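Local coordinates for protein vibralactone Cyclase (Boreostereum vibrans, PDB 6KD0) that catalyses the cyclization that forms the fused bicyclic beta-lactone of vibralactone and belongs to the alpha/beta hydrolase family, at residues P56-E61 / L118-D123; V206-T211 / V309-H314; F274-G279 / T304-V309. All coordinates share one frame; numbering follows the deposited sequence.

Interaction 1 of 3, residues P56-E61 / L118-D123; sequences PSLPSE and LRIICD
The guanidinium of Arg119, whose aliphatic shaft packs against Leu58, is held through two of its nitrogens: NH2 in a salt bridge with Asp115 and NH1 in a hydrogen bond with Tyr64 OH. These bonds hold the far end of the side chain, while its aliphatic middle lies beside the loop. Leu58 CD2 rests on it, 4.0 Å from Arg119 CD and nearly as close to Arg119 CB, the two side chains running at a slant to each other. Arg119 CG stands anti to the carbonyl carbon (chi1 -71°) and the chain then stays extended as far as NE, which brings CD alongside the leucine methyl; CB faces it from the helix backbone.

Pro59 directs its CB toward the helix, and its ring touches Arg119, Ile120 and Asp123. Pro59 CG is 3.6 Å from the carbonyl oxygen Arg119 O, and Pro59 CG is also 3.7 Å from Asp123 CB. On the Ile120 side the proline crosses the isoleucine at about a right angle, Pro59 CD lying 4.1 Å from Ile120 CG1. Pro59 and Asp123 slide past each other in opposite directions, Pro59 CB approaching Asp123 OD2 to 3.6 Å. The other carboxylate oxygen, OD1, is tied by a salt bridge to Arg63, two residues beyond the loop segment. Ser57 adds its carbonyl oxygen, with Ser57 O 3.7 Å from Ile120 CG1.

No hydrogen bond joins 56-61 to 118-123 directly; the polar bonds run from the helix to residues nearby. This is surface packing of the alpha/beta hydrolase fold, in which the loop between helix 35-54 and strand 64-73 lies on helix 115-125, the helix of the beta-alpha-beta crossover linking parallel strands 97-101 and 128-132.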
loop_
_atom_site.group_PDB
_atom_site.type_symbol
_atom_site.label_atom_id
_atom_site.label_comp_id
_atom_site.label_asym_id
_atom_site.label_seq_id
_atom_site.Cartn_x
_atom_site.Cartn_y
_atom_site.Cartn_z
ATOM N N PRO A 56 0.889 -12.868 -19.494
ATOM C CA PRO A 56 0.924 -12.342 -20.871
ATOM C C PRO A 56 1.129 -10.844 -20.967
ATOM O O PRO A 56 1.400 -10.361 -22.066
ATOM C CB PRO A 56 -0.446 -12.726 -21.448
ATOM C CG PRO A 56 -1.065 -13.662 -20.485
ATOM C CD PRO A 56 -0.429 -13.443 -19.166
ATOM N N SER A 57 0.983 -10.094 -19.877
ATOM C CA SER A 57 1.211 -8.660 -19.871
ATOM C C SER A 57 2.622 -8.287 -19.435
ATOM O O SER A 57 2.957 -7.104 -19.453
ATOM C CB SER A 57 0.200 -7.964 -18.960
ATOM O OG SER A 57 -1.119 -8.263 -19.360
ATOM N N LEU A 58 3.449 -9.250 -19.046
ATOM C CA LEU A 58 4.809 -8.919 -18.638
ATOM C C LEU A 58 5.570 -8.331 -19.826
ATOM O O LEU A 58 5.377 -8.777 -20.966
ATOM C CB LEU A 58 5.541 -10.155 -18.122
ATOM C CG LEU A 58 5.188 -10.768 -16.763
ATOM C CD1 LEU A 58 6.086 -11.970 -16.505
ATOM C CD2 LEU A 58 5.324 -9.773 -15.625
ATOM N N PRO A 59 6.435 -7.341 -19.608
ATOM C CA PRO A 59 7.290 -6.875 -20.700
ATOM C C PRO A 59 8.279 -7.955 -21.110
ATOM O O PRO A 59 8.623 -8.860 -20.341
ATOM C CB PRO A 59 8.019 -5.655 -20.118
ATOM C CG PRO A 59 7.780 -5.665 -18.639
ATOM C CD PRO A 59 6.696 -6.652 -18.328
ATOM N N SER A 60 8.743 -7.833 -22.355
ATOM C CA SER A 60 9.869 -8.626 -22.835
ATOM C C SER A 60 11.018 -8.545 -21.847
ATOM O O SER A 60 11.217 -7.519 -21.192
ATOM C CB SER A 60 10.333 -8.114 -24.202
ATOM O OG SER A 60 9.241 -7.856 -25.048
ATOM N N GLU A 61 11.772 -9.635 -21.738
ATOM C CA GLU A 61 12.836 -9.706 -20.747
ATOM C C GLU A 61 13.964 -8.734 -21.042
ATOM O O GLU A 61 14.735 -8.410 -20.137
ATOM C CB GLU A 61 13.375 -11.136 -20.654
ATOM C CG GLU A 61 12.361 -12.127 -20.088
ATOM C CD GLU A 61 12.882 -13.557 -20.040
ATOM O OE1 GLU A 61 13.914 -13.844 -20.697
ATOM O OE2 GLU A 61 12.244 -14.392 -19.353
ATOM N N LEU A 118 5.066 -4.919 -10.494
ATOM C CA LEU A 118 6.153 -3.942 -10.525
ATOM C C LEU A 118 7.037 -4.131 -11.761
ATOM O O LEU A 118 7.520 -3.134 -12.319
ATOM C CB LEU A 118 6.982 -4.012 -9.237
ATOM C CG LEU A 118 6.236 -3.525 -7.977
ATOM C CD1 LEU A 118 7.088 -3.676 -6.721
ATOM C CD2 LEU A 118 5.764 -2.066 -8.118
ATOM N N ARG A 119 7.221 -5.379 -12.229
ATOM C CA ARG A 119 7.892 -5.575 -13.511
ATOM C C ARG A 119 7.169 -4.785 -14.585
ATOM O O ARG A 119 7.794 -4.095 -15.403
ATOM C CB ARG A 119 7.935 -7.053 -13.895
ATOM C CG ARG A 119 8.851 -7.913 -13.075
ATOM C CD ARG A 119 8.609 -9.368 -13.425
ATOM N NE ARG A 119 9.106 -10.284 -12.409
ATOM C CZ ARG A 119 9.940 -11.289 -12.653
ATOM N NH1 ARG A 119 10.387 -11.514 -13.891
ATOM N NH2 ARG A 119 10.315 -12.074 -11.669
ATOM N N ILE A 120 5.834 -4.848 -14.567
ATOM C CA ILE A 120 5.065 -4.131 -15.571
ATOM C C ILE A 120 5.248 -2.631 -15.390
ATOM O O ILE A 120 5.585 -1.910 -16.346
ATOM C CB ILE A 120 3.592 -4.567 -15.489
ATOM C CG1 ILE A 120 3.504 -6.040 -15.899
ATOM C CG2 ILE A 120 2.707 -3.667 -16.342
ATOM C CD1 ILE A 120 2.254 -6.729 -15.478
ATOM N N ILE A 121 5.152 -2.161 -14.138
ATOM C CA ILE A 121 5.091 -0.726 -13.890
ATOM C C ILE A 121 6.424 -0.085 -14.220
ATOM O O ILE A 121 6.477 0.991 -14.831
ATOM C CB ILE A 121 4.664 -0.438 -12.434
ATOM C CG1 ILE A 121 3.145 -0.598 -12.281
ATOM C CG2 ILE A 121 5.124 0.963 -12.006
ATOM C CD1 ILE A 121 2.656 -0.592 -10.850
ATOM N N CYS A 122 7.524 -0.750 -13.858
ATOM C CA CYS A 122 8.837 -0.175 -14.124
ATOM C C CYS A 122 9.041 0.026 -15.619
ATOM O O CYS A 122 9.607 1.042 -16.034
ATOM C CB CYS A 122 9.936 -1.036 -13.496
ATOM S SG CYS A 122 10.749 -2.287 -14.520
ATOM N N ASP A 123 8.496 -0.874 -16.445
ATOM C CA ASP A 123 8.601 -0.683 -17.891
ATOM C C ASP A 123 7.614 0.373 -18.373
ATOM O O ASP A 123 7.963 1.219 -19.207
ATOM C CB ASP A 123 8.376 -2.024 -18.592
ATOM C CG ASP A 123 8.271 -1.905 -20.099
ATOM O OD1 ASP A 123 9.286 -1.559 -20.736
ATOM O OD2 ASP A 123 7.174 -2.183 -20.634
#

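Interaction 2 of 3, residues V206-T211 / V309-H314; sequences VQYPPT and VPHAFH
The Tyr208 ring is sandwiched between backbone and side-chain atoms: Gln207 CB lies over one face, and Ala312 N sits 3.5 Å above the opposite face, both displaced toward the rim. His314 meets the phenol at its edge, His314 CE1 being 3.1 Å from Tyr208 OH, which in turn lies near the plane of the imidazole. Against His311 the tyrosine turns its own edge, making an edge-to-face pair with ring centroids 4.4 Å apart and planes at 60°; Tyr208 CD1 stands 3.2 Å from His311 CE1, over the imidazole face. The same His311 CE1 is 3.1 Å from the carbonyl oxygen Tyr208 O, so ring and backbone of one tyrosine both bear on the histidine.

CG of Tyr208 lies between its backbone N and carbonyl carbon (chi1 42°), which carries the phenol to Ala312, where Tyr208 OH approaches Ala312 CB to 3.5 Å. Ala312 presents its amide to the ring from within a type II turn running from Pro310 to Phe313. A water accepts a hydrogen from Gln207 NE2, and its oxygen lies 2.9 Å from His314 NE2; Gln207 OE1 is hydrogen-bonded to Gln176.

His311 is hydrogen-bonded to Asp281 through ND1 and to Ser177 through NE2, an arrangement consistent with a Ser-His-Asp catalytic triad, with Tyr208 packed against the face of its histidine. The contact is buried: strand 203-207 ends here beside strand 273-278, while Phe326 of helix 321-338 touches Gln207, Tyr208 and His314.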
loop_
_atom_site.group_PDB
_atom_site.type_symbol
_atom_site.label_atom_id
_atom_site.label_comp_id
_atom_site.label_asym_id
_atom_site.label_seq_id
_atom_site.Cartn_x
_atom_site.Cartn_y
_atom_site.Cartn_z
ATOM N N VAL A 206 -1.564 5.471 -1.763
ATOM C CA VAL A 206 -1.946 4.369 -0.885
ATOM C C VAL A 206 -3.278 3.788 -1.335
ATOM O O VAL A 206 -4.131 4.474 -1.913
ATOM C CB VAL A 206 -2.000 4.775 0.613
ATOM C CG1 VAL A 206 -0.632 5.242 1.089
ATOM C CG2 VAL A 206 -3.038 5.842 0.840
ATOM N N GLN A 207 -3.453 2.500 -1.067
ATOM C CA GLN A 207 -4.699 1.810 -1.374
ATOM C C GLN A 207 -5.266 1.264 -0.075
ATOM O O GLN A 207 -4.617 0.448 0.586
ATOM C CB GLN A 207 -4.474 0.676 -2.381
ATOM C CG GLN A 207 -3.686 1.076 -3.629
ATOM C CD GLN A 207 -3.180 -0.124 -4.423
ATOM O OE1 GLN A 207 -2.706 -1.105 -3.848
ATOM N NE2 GLN A 207 -3.258 -0.043 -5.753
ATOM N N TYR A 208 -6.477 1.712 0.279
ATOM C CA TYR A 208 -7.303 1.228 1.386
ATOM C C TYR A 208 -6.501 0.839 2.632
ATOM O O TYR A 208 -6.625 -0.295 3.096
ATOM C CB TYR A 208 -8.185 0.051 0.896
ATOM C CG TYR A 208 -7.540 -0.994 -0.024
ATOM C CD1 TYR A 208 -6.757 -2.019 0.487
ATOM C CD2 TYR A 208 -7.739 -0.970 -1.412
ATOM C CE1 TYR A 208 -6.175 -2.978 -0.333
ATOM C CE2 TYR A 208 -7.148 -1.925 -2.245
ATOM C CZ TYR A 208 -6.375 -2.929 -1.698
ATOM O OH TYR A 208 -5.767 -3.896 -2.484
ATOM N N PRO A 209 -5.704 1.743 3.216
ATOM C CA PRO A 209 -4.876 1.387 4.413
ATOM C C PRO A 209 -5.670 1.458 5.705
ATOM O O PRO A 209 -6.602 2.267 5.822
ATOM C CB PRO A 209 -3.783 2.471 4.410
ATOM C CG PRO A 209 -4.516 3.683 3.840
ATOM C CD PRO A 209 -5.379 3.099 2.722
ATOM N N PRO A 210 -5.303 0.667 6.720
ATOM C CA PRO A 210 -5.691 1.023 8.089
ATOM C C PRO A 210 -4.930 2.277 8.487
ATOM O O PRO A 210 -3.817 2.521 8.016
ATOM C CB PRO A 210 -5.264 -0.194 8.928
ATOM C CG PRO A 210 -4.155 -0.852 8.112
ATOM C CD PRO A 210 -4.378 -0.488 6.665
ATOM N N THR A 211 -5.572 3.122 9.301
ATOM C CA THR A 211 -4.951 4.374 9.728
ATOM C C THR A 211 -4.960 4.579 11.231
ATOM O O THR A 211 -4.222 5.449 11.712
ATOM C CB THR A 211 -5.637 5.580 9.073
ATOM O OG1 THR A 211 -6.985 5.670 9.553
ATOM C CG2 THR A 211 -5.644 5.427 7.556
ATOM N N VAL A 309 -17.268 -2.859 -4.005
ATOM C CA VAL A 309 -16.274 -3.932 -4.058
ATOM C C VAL A 309 -15.468 -3.971 -2.766
ATOM O O VAL A 309 -15.282 -2.934 -2.104
ATOM C CB VAL A 309 -15.356 -3.794 -5.283
ATOM C CG1 VAL A 309 -16.117 -4.236 -6.524
ATOM C CG2 VAL A 309 -14.874 -2.378 -5.432
ATOM N N PRO A 310 -14.982 -5.143 -2.376
ATOM C CA PRO A 310 -14.319 -5.293 -1.080
ATOM C C PRO A 310 -12.829 -4.949 -1.116
ATOM O O PRO A 310 -12.206 -4.741 -2.159
ATOM C CB PRO A 310 -14.526 -6.775 -0.779
ATOM C CG PRO A 310 -14.458 -7.408 -2.122
ATOM C CD PRO A 310 -15.193 -6.450 -3.028
ATOM N N HIS A 311 -12.270 -4.911 0.087
ATOM C CA HIS A 311 -10.843 -4.738 0.339
ATOM C C HIS A 311 -10.001 -5.702 -0.488
ATOM O O HIS A 311 -10.152 -6.925 -0.385
ATOM C CB HIS A 311 -10.606 -4.968 1.829
ATOM C CG HIS A 311 -9.273 -4.510 2.333
ATOM N ND1 HIS A 311 -9.065 -3.242 2.832
ATOM C CD2 HIS A 311 -8.107 -5.175 2.490
ATOM C CE1 HIS A 311 -7.820 -3.140 3.262
ATOM N NE2 HIS A 311 -7.217 -4.299 3.063
ATOM N N ALA A 312 -9.122 -5.146 -1.320
ATOM C CA ALA A 312 -8.156 -5.918 -2.101
ATOM C C ALA A 312 -8.806 -6.819 -3.137
ATOM O O ALA A 312 -8.224 -7.853 -3.497
ATOM C CB ALA A 312 -7.261 -6.779 -1.206
ATOM N N PHE A 313 -10.010 -6.464 -3.607
ATOM C CA PHE A 313 -10.673 -7.281 -4.620
ATOM C C PHE A 313 -9.848 -7.371 -5.894
ATOM O O PHE A 313 -9.964 -8.355 -6.629
ATOM C CB PHE A 313 -12.054 -6.720 -4.943
ATOM C CG PHE A 313 -12.019 -5.637 -5.982
ATOM C CD1 PHE A 313 -11.679 -4.338 -5.633
ATOM C CD2 PHE A 313 -12.295 -5.925 -7.310
ATOM C CE1 PHE A 313 -11.632 -3.337 -6.600
ATOM C CE2 PHE A 313 -12.241 -4.934 -8.273
ATOM C CZ PHE A 313 -11.909 -3.642 -7.916
ATOM N N HIS A 314 -9.015 -6.356 -6.186
ATOM C CA HIS A 314 -8.229 -6.395 -7.413
ATOM C C HIS A 314 -7.049 -7.352 -7.333
ATOM O O HIS A 314 -6.524 -7.739 -8.376
ATOM C CB HIS A 314 -7.772 -4.981 -7.813
ATOM C CG HIS A 314 -6.511 -4.509 -7.156
ATOM N ND1 HIS A 314 -6.436 -4.197 -5.816
ATOM C CD2 HIS A 314 -5.291 -4.234 -7.674
ATOM C CE1 HIS A 314 -5.216 -3.779 -5.532
ATOM N NE2 HIS A 314 -4.501 -3.794 -6.641
HETATM O O HOH W 1 -1.820 -2.734 -6.912
#

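Interaction 3 of 3, residues F274-G279 / T304-V309; sequences FFMSCG and TMYPGV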
loop_
_atom_site.group_PDB
_atom_site.type_symbol
_atom_site.label_atom_id
_atom_site.label_comp_id
_atom_site.label_asym_id
_atom_site.label_seq_id
_atom_site.Cartn_x
_atom_site.Cartn_y
_atom_site.Cartn_z
ATOM N N PHE A 274 -2.282 10.428 -3.422
ATOM C CA PHE A 274 -3.281 9.769 -4.255
ATOM C C PHE A 274 -3.826 8.594 -3.450
ATOM O O PHE A 274 -3.088 7.647 -3.149
ATOM C CB PHE A 274 -2.675 9.313 -5.584
ATOM C CG PHE A 274 -3.687 8.798 -6.592
ATOM C CD1 PHE A 274 -4.089 7.472 -6.588
ATOM C CD2 PHE A 274 -4.186 9.635 -7.579
ATOM C CE1 PHE A 274 -4.999 7.003 -7.524
ATOM C CE2 PHE A 274 -5.100 9.176 -8.518
ATOM C CZ PHE A 274 -5.507 7.852 -8.490
ATOM N N PHE A 275 -5.111 8.660 -3.110
ATOM C CA PHE A 275 -5.743 7.741 -2.180
ATOM C C PHE A 275 -6.783 6.915 -2.921
ATOM O O PHE A 275 -7.613 7.466 -3.655
ATOM C CB PHE A 275 -6.391 8.524 -1.033
ATOM C CG PHE A 275 -6.669 7.702 0.178
ATOM C CD1 PHE A 275 -7.738 6.825 0.204
ATOM C CD2 PHE A 275 -5.855 7.811 1.306
ATOM C CE1 PHE A 275 -7.996 6.056 1.332
ATOM C CE2 PHE A 275 -6.115 7.044 2.436
ATOM C CZ PHE A 275 -7.181 6.174 2.439
ATOM N N MET A 276 -6.731 5.598 -2.753
ATOM C CA MET A 276 -7.662 4.702 -3.422
ATOM C C MET A 276 -8.432 3.929 -2.367
ATOM O O MET A 276 -7.828 3.338 -1.473
ATOM C CB MET A 276 -6.923 3.744 -4.355
ATOM C CG MET A 276 -6.032 4.464 -5.319
ATOM S SD MET A 276 -5.245 3.335 -6.461
ATOM C CE MET A 276 -6.622 2.957 -7.546
ATOM N N SER A 277 -9.755 3.919 -2.483
ATOM C CA SER A 277 -10.627 3.340 -1.475
ATOM C C SER A 277 -11.559 2.317 -2.106
ATOM O O SER A 277 -12.007 2.486 -3.243
ATOM C CB SER A 277 -11.448 4.426 -0.777
ATOM O OG SER A 277 -12.170 3.908 0.345
ATOM N N CYS A 278 -11.853 1.259 -1.357
ATOM C CA CYS A 278 -12.882 0.298 -1.730
ATOM C C CYS A 278 -14.111 0.550 -0.868
ATOM O O CYS A 278 -13.994 0.757 0.348
ATOM C CB CYS A 278 -12.391 -1.141 -1.561
ATOM S SG CYS A 278 -11.095 -1.572 -2.736
ATOM N N GLY A 279 -15.290 0.503 -1.490
ATOM C CA GLY A 279 -16.494 0.914 -0.786
ATOM C C GLY A 279 -16.970 -0.086 0.248
ATOM O O GLY A 279 -17.508 0.297 1.286
ATOM N N THR A 304 -9.982 8.373 -5.059
ATOM C CA THR A 304 -10.747 7.552 -5.990
ATOM C C THR A 304 -11.472 6.497 -5.186
ATOM O O THR A 304 -10.826 5.749 -4.444
ATOM C CB THR A 304 -9.858 6.866 -7.027
ATOM O OG1 THR A 304 -9.094 7.850 -7.726
ATOM C CG2 THR A 304 -10.734 6.106 -8.005
ATOM N N MET A 305 -12.793 6.423 -5.344
ATOM C CA MET A 305 -13.624 5.463 -4.627
ATOM C C MET A 305 -14.159 4.396 -5.583
ATOM O O MET A 305 -14.692 4.720 -6.654
ATOM C CB MET A 305 -14.779 6.182 -3.916
ATOM C CG MET A 305 -15.825 5.239 -3.325
ATOM S SD MET A 305 -15.212 4.201 -1.956
ATOM C CE MET A 305 -14.870 5.443 -0.692
ATOM N N TYR A 306 -14.018 3.124 -5.204
ATOM C CA TYR A 306 -14.610 2.003 -5.928
ATOM C C TYR A 306 -15.789 1.462 -5.133
ATOM O O TYR A 306 -15.614 0.624 -4.235
ATOM C CB TYR A 306 -13.573 0.905 -6.190
ATOM C CG TYR A 306 -12.683 1.243 -7.359
ATOM C CD1 TYR A 306 -11.727 2.245 -7.262
ATOM C CD2 TYR A 306 -12.834 0.589 -8.579
ATOM C CE1 TYR A 306 -10.933 2.570 -8.339
ATOM C CE2 TYR A 306 -12.035 0.909 -9.667
ATOM C CZ TYR A 306 -11.088 1.893 -9.537
ATOM O OH TYR A 306 -10.293 2.226 -10.612
ATOM N N PRO A 307 -17.014 1.917 -5.411
ATOM C CA PRO A 307 -18.163 1.440 -4.635
ATOM C C PRO A 307 -18.479 -0.020 -4.925
ATOM O O PRO A 307 -18.209 -0.541 -6.009
ATOM C CB PRO A 307 -19.316 2.353 -5.076
ATOM C CG PRO A 307 -18.849 3.093 -6.269
ATOM C CD PRO A 307 -17.360 2.981 -6.371
ATOM N N GLY A 308 -19.048 -0.680 -3.921
ATOM C CA GLY A 308 -19.571 -2.026 -4.080
ATOM C C GLY A 308 -18.546 -3.127 -4.254
ATOM O O GLY A 308 -18.922 -4.246 -4.633
ATOM N N VAL A 309 -17.268 -2.859 -4.005
ATOM C CA VAL A 309 -16.274 -3.932 -4.058
ATOM C C VAL A 309 -15.468 -3.971 -2.766
ATOM O O VAL A 309 -15.282 -2.934 -2.104
ATOM C CB VAL A 309 -15.356 -3.794 -5.283
ATOM C CG1 VAL A 309 -16.117 -4.236 -6.524
ATOM C CG2 VAL A 309 -14.874 -2.378 -5.432
#
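Backbone hydrogen bonds join parallel strands 274-278 and 304-307, whose axes come within 4.8 Å, and run on to Gly279. Carbonyl and amide alternate along the pair: Thr304 N gives to Phe275 O, Ser277 N to Thr304 O and Tyr306 N to Ser277 O, each at 2.9 Å. The last bond, Gly279 N to Tyr306 O at 2.8 Å, reaches its acceptor from above the carbonyl plane, where both chains begin to turn. A beta carbon on Gly279 would run into Pro307 CA.

Side-chain contacts divide between the two faces of the sheet. On one, Met276 CE lies 4.4 Å from Tyr306 CE1, and Phe274 CZ comes obliquely near Thr304 OG1, which is hydrogen-bonded to Glu329. On the other, the CG of Met305 stands opposite its amide nitrogen (chi1 171°), and the chain then bends twice, folding back across the neighbouring strand with Met305 CE 3.3 Å from Ser277 OG and Met305 SD 3.7 Å from Gly279 CA. Replacing Met305 with an alanine would probably leave Ser277 OG and Gly279 CA without this cover.

Strand 273-278, helix 284-296 and strand 301-307 form a beta-alpha-beta unit, the repeating crossover of the alpha/beta hydrolase sheet, here at its edge.

In the fold
From the N terminus, interaction 1 comes first: it closes a loop of 56 residues holding strands 64-73, 76-85 and 97-101, and pins the segment after helix 35-54 to helix 115-125 at the surface. It is complete before interaction 2 opens at the end of strand 203-207. The loop closed by interaction 2 spans 97 residues, and interaction 3 is nested inside it, pairing strand 273-278 with edge strand 301-307. These two share Val309 and touch directly, Met276 probably hydrogen-bonding through its backbone to Val206 and Tyr208. Together they connect the sheet edge to the likely catalytic histidine, whereas the centre of interaction 1 lies about 23 Å from that of interaction 2.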